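Local coordinates for hypothetical protein (Pseudomonas aeruginosa, PDB 2H1T) that is of unknown function but probably binds glycolipids and may take part in their metabolism, at residues A[50-55]-A[61-66]; A[76-81]-A[130-135]. All coordinates share one frame; numbering follows the deposited sequence. Where two conformers were deposited one is given.

Contact 1 of 2, residues A[50-55]-A[61-66]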
loop_
_atom_site.group_PDB
_atom_site.type_symbol
_atom_site.label_atom_id
_atom_site.label_comp_id
_atom_site.label_asym_id
_atom_site.label_seq_id
_atom_site.Cartn_x
_atom_site.Cartn_y
_atom_site.Cartn_z
ATOM N N TYR A 50 -9.114 -8.197 -5.603
ATOM C CA TYR A 50 -9.683 -9.473 -5.936
ATOM C C TYR A 50 -11.185 -9.433 -6.072
ATOM O O TYR A 50 -11.844 -8.549 -5.531
ATOM C CB TYR A 50 -9.237 -10.533 -4.924
ATOM C CG TYR A 50 -9.879 -10.469 -3.530
ATOM C CD1 TYR A 50 -11.137 -11.043 -3.259
ATOM C CD2 TYR A 50 -9.179 -9.937 -2.442
ATOM C CE1 TYR A 50 -11.688 -10.987 -1.969
ATOM C CE2 TYR A 50 -9.719 -9.935 -1.145
ATOM C CZ TYR A 50 -10.964 -10.468 -0.925
ATOM O OH TYR A 50 -11.481 -10.448 0.363
ATOM N N ARG A 51 -11.700 -10.404 -6.801
ATOM C CA ARG A 51 -13.142 -10.550 -6.933
ATOM C C ARG A 51 -13.495 -12.007 -6.773
ATOM O O ARG A 51 -12.866 -12.862 -7.404
ATOM C CB ARG A 51 -13.608 -9.989 -8.289
ATOM C CG ARG A 51 -15.121 -10.244 -8.587
ATOM C CD ARG A 51 -15.580 -9.709 -9.959
ATOM N NE ARG A 51 -14.826 -10.258 -11.093
ATOM C CZ ARG A 51 -15.088 -11.408 -11.725
ATOM N NH1 ARG A 51 -16.090 -12.214 -11.336
ATOM N NH2 ARG A 51 -14.325 -11.766 -12.759
ATOM N N LEU A 52 -14.485 -12.278 -5.927
ATOM C CA LEU A 52 -15.034 -13.619 -5.755
ATOM C C LEU A 52 -16.483 -13.657 -6.184
ATOM O O LEU A 52 -17.227 -12.684 -6.020
ATOM C CB LEU A 52 -14.918 -14.089 -4.293
ATOM C CG LEU A 52 -13.527 -13.972 -3.658
ATOM C CD1 LEU A 52 -13.584 -14.406 -2.174
ATOM C CD2 LEU A 52 -12.492 -14.755 -4.481
ATOM N N ARG A 53 -16.873 -14.789 -6.762
ATOM C CA ARG A 53 -18.248 -15.002 -7.165
ATOM C C ARG A 53 -18.640 -16.400 -6.706
ATOM O O ARG A 53 -17.870 -17.349 -6.858
ATOM C CB ARG A 53 -18.408 -14.827 -8.675
ATOM C CG ARG A 53 -19.816 -15.121 -9.207
ATOM C CD ARG A 53 -19.965 -14.875 -10.735
ATOM N NE ARG A 53 -19.099 -15.765 -11.509
ATOM C CZ ARG A 53 -19.368 -17.040 -11.777
ATOM N NH1 ARG A 53 -20.482 -17.605 -11.339
ATOM N NH2 ARG A 53 -18.518 -17.764 -12.487
ATOM N N TRP A 54 -19.838 -16.521 -6.150
ATOM C CA TRP A 54 -20.308 -17.812 -5.586
ATOM C C TRP A 54 -21.720 -18.089 -6.032
ATOM O O TRP A 54 -22.342 -17.214 -6.640
ATOM C CB TRP A 54 -20.235 -17.782 -4.067
ATOM C CG TRP A 54 -20.879 -16.612 -3.440
ATOM C CD1 TRP A 54 -22.156 -16.534 -2.985
ATOM C CD2 TRP A 54 -20.276 -15.328 -3.190
ATOM N NE1 TRP A 54 -22.394 -15.290 -2.461
ATOM C CE2 TRP A 54 -21.251 -14.539 -2.543
ATOM C CE3 TRP A 54 -18.976 -14.801 -3.358
ATOM C CZ2 TRP A 54 -21.001 -13.231 -2.124
ATOM C CZ3 TRP A 54 -18.719 -13.498 -2.918
ATOM C CH2 TRP A 54 -19.741 -12.715 -2.340
ATOM N N ASP A 55 -22.212 -19.307 -5.781
ATOM C CA ASP A 55 -23.580 -19.657 -6.148
ATOM C C ASP A 55 -24.608 -19.370 -5.051
ATOM O O ASP A 55 -24.278 -18.784 -4.015
ATOM C CB ASP A 55 -23.655 -21.126 -6.603
ATOM C CG ASP A 55 -23.419 -22.108 -5.478
ATOM O OD1 ASP A 55 -23.484 -21.741 -4.276
ATOM O OD2 ASP A 55 -23.202 -23.284 -5.805
ATOM N N ARG A 61 -17.545 -20.158 -7.109
ATOM C CA ARG A 61 -17.514 -20.531 -8.542
ATOM C C ARG A 61 -16.362 -19.868 -9.295
ATOM O O ARG A 61 -15.803 -20.473 -10.230
ATOM C CB ARG A 61 -18.877 -20.255 -9.228
ATOM C CG ARG A 61 -20.083 -20.993 -8.571
ATOM C CD ARG A 61 -19.859 -22.569 -8.481
ATOM N NE ARG A 61 -19.436 -23.051 -9.806
ATOM C CZ ARG A 61 -20.250 -23.365 -10.824
ATOM N NH1 ARG A 61 -21.557 -23.285 -10.711
ATOM N NH2 ARG A 61 -19.730 -23.736 -11.991
ATOM N N GLU A 62 -16.019 -18.626 -8.943
ATOM C CA GLU A 62 -14.895 -17.942 -9.589
ATOM C C GLU A 62 -14.111 -17.047 -8.629
ATOM O O GLU A 62 -14.683 -16.404 -7.723
ATOM C CB GLU A 62 -15.405 -17.144 -10.793
ATOM C CG GLU A 62 -14.350 -16.652 -11.769
ATOM C CD GLU A 62 -14.979 -16.109 -13.065
ATOM O OE1 GLU A 62 -16.230 -15.829 -13.082
ATOM O OE2 GLU A 62 -14.230 -15.990 -14.069
ATOM N N ALA A 63 -12.805 -16.998 -8.834
ATOM C CA ALA A 63 -11.966 -16.063 -8.104
ATOM C C ALA A 63 -10.935 -15.443 -9.062
ATOM O O ALA A 63 -10.312 -16.149 -9.825
ATOM C CB ALA A 63 -11.282 -16.783 -6.950
ATOM N N VAL A 64 -10.777 -14.124 -8.996
ATOM C CA VAL A 64 -9.788 -13.375 -9.771
ATOM C C VAL A 64 -8.971 -12.484 -8.833
ATOM O O VAL A 64 -9.540 -11.773 -8.003
ATOM C CB VAL A 64 -10.487 -12.485 -10.840
ATOM C CG1 VAL A 64 -9.478 -11.809 -11.706
ATOM C CG2 VAL A 64 -11.420 -13.313 -11.681
ATOM N N PHE A 65 -7.650 -12.550 -8.972
ATOM C CA PHE A 65 -6.675 -11.839 -8.160
ATOM C C PHE A 65 -5.705 -11.048 -9.013
ATOM O O PHE A 65 -5.263 -11.530 -10.058
ATOM C CB PHE A 65 -5.825 -12.847 -7.392
ATOM C CG PHE A 65 -6.603 -13.701 -6.442
ATOM C CD1 PHE A 65 -6.863 -13.266 -5.139
ATOM C CD2 PHE A 65 -7.048 -14.973 -6.826
ATOM C CE1 PHE A 65 -7.606 -14.065 -4.262
ATOM C CE2 PHE A 65 -7.779 -15.756 -5.958
ATOM C CZ PHE A 65 -8.053 -15.312 -4.675
ATOM N N HIS A 66 -5.319 -9.860 -8.522
ATOM C CA HIS A 66 -4.356 -8.996 -9.211
ATOM C C HIS A 66 -3.616 -8.363 -8.082
ATOM O O HIS A 66 -4.220 -7.680 -7.239
ATOM C CB HIS A 66 -5.060 -7.926 -10.071
ATOM C CG HIS A 66 -4.160 -6.858 -10.606
ATOM N ND1 HIS A 66 -3.874 -6.732 -11.947
ATOM C CD2 HIS A 66 -3.550 -5.817 -9.993
ATOM C CE1 HIS A 66 -3.073 -5.695 -12.129
ATOM N NE2 HIS A 66 -2.878 -5.112 -10.961
HETATM O O HOH W 1 -23.331 -23.982 -8.357
#

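Contact 2 of 2, residues A[76-81]-A[130-135]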
loop_
_atom_site.group_PDB
_atom_site.type_symbol
_atom_site.label_atom_id
_atom_site.label_comp_id
_atom_site.label_asym_id
_atom_site.label_seq_id
_atom_site.Cartn_x
_atom_site.Cartn_y
_atom_site.Cartn_z
ATOM N N LEU A 76 -3.936 -14.214 -10.832
ATOM C CA LEU A 76 -4.454 -15.579 -10.664
ATOM C C LEU A 76 -5.952 -15.601 -10.963
ATOM O O LEU A 76 -6.717 -14.773 -10.455
ATOM C CB LEU A 76 -4.168 -16.081 -9.246
ATOM C CG LEU A 76 -4.696 -17.474 -8.833
ATOM C CD1 LEU A 76 -4.008 -18.596 -9.674
ATOM C CD2 LEU A 76 -4.475 -17.701 -7.340
ATOM N N HIS A 77 -6.356 -16.553 -11.805
ATOM C CA HIS A 77 -7.755 -16.769 -12.166
ATOM C C HIS A 77 -8.130 -18.233 -11.923
ATOM O O HIS A 77 -7.606 -19.132 -12.574
ATOM C CB HIS A 77 -7.977 -16.457 -13.643
ATOM C CG HIS A 77 -9.422 -16.393 -14.043
ATOM N ND1 HIS A 77 -9.822 -16.284 -15.354
ATOM C CD2 HIS A 77 -10.561 -16.422 -13.308
ATOM C CE1 HIS A 77 -11.147 -16.255 -15.413
ATOM N NE2 HIS A 77 -11.621 -16.325 -14.180
ATOM N N LEU A 78 -9.048 -18.462 -10.992
ATOM C CA LEU A 78 -9.501 -19.807 -10.639
ATOM C C LEU A 78 -10.992 -19.956 -10.895
ATOM O O LEU A 78 -11.782 -19.012 -10.695
ATOM C CB LEU A 78 -9.213 -20.085 -9.138
ATOM C CG LEU A 78 -7.753 -20.118 -8.707
ATOM C CD1 LEU A 78 -7.659 -20.181 -7.226
ATOM C CD2 LEU A 78 -7.013 -21.320 -9.374
ATOM N N LEU A 79 -11.343 -21.119 -11.446
ATOM C CA LEU A 79 -12.734 -21.516 -11.607
ATOM C C LEU A 79 -12.957 -22.778 -10.767
ATOM O O LEU A 79 -12.104 -23.638 -10.694
ATOM C CB LEU A 79 -13.104 -21.748 -13.085
ATOM C CG LEU A 79 -13.395 -20.529 -13.991
ATOM C CD1 LEU A 79 -13.502 -20.925 -15.472
ATOM C CD2 LEU A 79 -14.665 -19.745 -13.618
ATOM N N ALA A 80 -14.111 -22.858 -10.114
ATOM C CA ALA A 80 -14.499 -24.032 -9.327
ATOM C C ALA A 80 -15.923 -24.431 -9.717
ATOM O O ALA A 80 -16.763 -23.574 -9.933
ATOM C CB ALA A 80 -14.437 -23.749 -7.833
ATOM N N ASP A 81 -16.202 -25.732 -9.765
ATOM C CA ASP A 81 -17.557 -26.178 -10.155
ATOM C C ASP A 81 -18.612 -26.178 -9.042
ATOM O O ASP A 81 -19.788 -26.485 -9.306
ATOM C CB ASP A 81 -17.518 -27.523 -10.894
ATOM C CG ASP A 81 -17.120 -28.691 -10.025
ATOM O OD1 ASP A 81 -16.742 -28.505 -8.866
ATOM O OD2 ASP A 81 -17.250 -29.834 -10.517
ATOM N N ARG A 130 -12.105 -28.706 3.784
ATOM C CA ARG A 130 -10.890 -28.555 3.010
ATOM C C ARG A 130 -10.938 -27.210 2.280
ATOM O O ARG A 130 -11.715 -26.992 1.330
ATOM C CB ARG A 130 -10.698 -29.759 2.089
ATOM C CG ARG A 130 -9.362 -29.759 1.344
ATOM C CD ARG A 130 -9.224 -30.929 0.337
ATOM N NE ARG A 130 -9.205 -32.201 1.020
ATOM C CZ ARG A 130 -8.174 -32.657 1.742
ATOM N NH1 ARG A 130 -7.024 -31.967 1.862
ATOM N NH2 ARG A 130 -8.289 -33.823 2.372
ATOM N N ALA A 131 -10.155 -26.258 2.779
ATOM C CA ALA A 131 -10.170 -24.925 2.246
ATOM C C ALA A 131 -9.044 -24.742 1.245
ATOM O O ALA A 131 -7.952 -25.282 1.412
ATOM C CB ALA A 131 -10.019 -23.879 3.381
ATOM N N LEU A 132 -9.284 -23.975 0.199
ATOM C CA LEU A 132 -8.177 -23.590 -0.699
ATOM C C LEU A 132 -7.509 -22.305 -0.193
ATOM O O LEU A 132 -8.035 -21.203 -0.318
ATOM C CB LEU A 132 -8.670 -23.493 -2.156
ATOM C CG LEU A 132 -7.641 -23.182 -3.203
ATOM C CD1 LEU A 132 -6.542 -24.292 -3.236
ATOM C CD2 LEU A 132 -8.331 -23.046 -4.592
ATOM N N TYR A 133 -6.341 -22.465 0.418
ATOM C CA TYR A 133 -5.699 -21.385 1.172
ATOM C C TYR A 133 -4.770 -20.674 0.203
ATOM O O TYR A 133 -3.886 -21.300 -0.409
ATOM C CB TYR A 133 -4.904 -21.947 2.327
ATOM C CG TYR A 133 -4.088 -20.908 3.077
ATOM C CD1 TYR A 133 -4.722 -19.932 3.867
ATOM C CD2 TYR A 133 -2.693 -20.905 3.021
ATOM C CE1 TYR A 133 -3.991 -18.974 4.579
ATOM C CE2 TYR A 133 -1.968 -19.947 3.733
ATOM C CZ TYR A 133 -2.617 -18.992 4.499
ATOM O OH TYR A 133 -1.843 -18.048 5.172
ATOM N N ILE A 134 -4.971 -19.367 0.076
ATOM C CA ILE A 134 -4.204 -18.513 -0.859
ATOM C C ILE A 134 -3.676 -17.338 -0.029
ATOM O O ILE A 134 -4.440 -16.512 0.465
ATOM C CB ILE A 134 -5.112 -17.984 -2.008
ATOM C CG1 ILE A 134 -5.848 -19.147 -2.657
ATOM C CG2 ILE A 134 -4.263 -17.195 -3.075
ATOM C CD1 ILE A 134 -6.981 -18.767 -3.610
ATOM N N GLU A 135 -2.361 -17.305 0.125
ATOM C CA GLU A 135 -1.671 -16.313 0.941
ATOM C C GLU A 135 -1.088 -15.254 0.039
ATOM O O GLU A 135 -0.205 -15.547 -0.792
ATOM C CB GLU A 135 -0.603 -17.012 1.768
ATOM C CG GLU A 135 0.036 -16.208 2.822
ATOM C CD GLU A 135 1.107 -17.017 3.572
ATOM O OE1 GLU A 135 0.767 -18.025 4.251
ATOM O OE2 GLU A 135 2.281 -16.617 3.488
#

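Contact 1 of 2, residues A[50-55]-A[61-66]
Arg53 and Glu62 meet as charged partners across two antiparallel strands. NE and NH2 of Arg53 both close on Glu62 OE1, which lies in the guanidinium plane. Arg53 NH2 is 3.1 Å from Glu62 OE1, approaching 44° above the carboxylate plane, while Arg53 NE, 3.3 Å from that oxygen, is directed to its anti lone pair. The bend of Arg53 at chi3 (63°) folds its head over the neighbouring strand. OE2 of Glu62 is held by His77.

A reciprocal pair of backbone bonds joins Arg51 and Val64, with Arg51 N to Val64 O at 2.8 Å. Arg53 N donates to Glu62 O, and Arg53 O accepts from two amides, Glu62 N at 3.1 Å and Arg61 N at 2.8 Å.

Apolar groups fill the opposite face. Leu52 CD2 presses tightly on Ala63 CB (3.4 Å), and Tyr50 CB lies 3.6 Å from Phe65 CD1, while the Tyr50 hydroxyl bonds Glu22.

At the turn end a water bonds Asp55 OD2 and, weakly, Arg61 NH1; Asp55 OD1 is held by the amide of Asp57, and Arg61 NE by Ala80 O.

With Arg61 and Glu62 both facing Arg53, this is a classic beta bulge in the hairpin of strands 45-54 and 60-69.

Contact 2 of 2, residues A[76-81]-A[130-135]
No flat group takes part where Leu78 meets Leu132 and Ile134: the contact is wholly aliphatic, and the aromatic rings stand around it. Trp86 is touched by both Leu78 and Leu132, and the ring of Phe65 touches both Leu76 and Ile134. The Tyr133 side chain belongs to the other face of its strand, where it touches Asp104 and Trp106. At the edge of its ring, in the ring plane, lies Glu135 OE1, which accepts from Tyr133 OH at 2.8 Å; the hydroxyl comes in on the anti side, 23° out of the carboxylate plane.

The contact itself is a cluster of methyl groups. Leu78 CD1 lies 3.9 Å from Leu132 CD2 and equally 3.9 Å from Ile134 CD1, each pair approaching tip to tip. With CG of Leu78 anti to the carbonyl carbon (chi1 -64°) and CD1 extended beyond it, CD1 reaches both partners. Ile134 uses two branches: while CD1 meets Leu78, CG2 faces Leu76 CD2 at 4.3 Å, a looser touch.

This is the face-to-face packing of two beta sheets. Strand 72-80 belongs to the six-stranded antiparallel sheet and strand 126-135 to the seven-stranded mixed one; their segments run antiparallel at 171°, with axes 11.9 Å apart at closest approach. At that separation no backbone hydrogen bond joins them, and side chains alone bridge the gap, burying a modest 115 Å² in all.

Neighbouring residues close the sides of the cluster. Leu94 packs on Leu78, Phe97 on Leu132, and Ile103, from the edge strand 102-106, on Ile134. Pro141, in the loop after strand 126-135, touches both Leu76 and Leu132.

Overall arrangement
The two contacts have centres 9 Å apart and share the six-stranded sheet, where strands 60-69 and 72-80 are neighbours. Contact 1 lies within that sheet and combines backbone bonds with side-chain contacts; contact 2 spans the two sheets through side chains alone. They touch directly where these neighbouring strands lie side by side: Glu62 OE2 lies 2.6 Å from His77 NE2 and Arg61 NE 2.7 Å from Ala80 O, both probable hydrogen bonds. Phe65 continues the apolar face of contact 1 into contact 2. On the opposite face, a bound 1,2-ethanediol, probably from the crystallisation liquor, lies about 4 Å from the side chain of Val64; it does not by itself establish a glycolipid site.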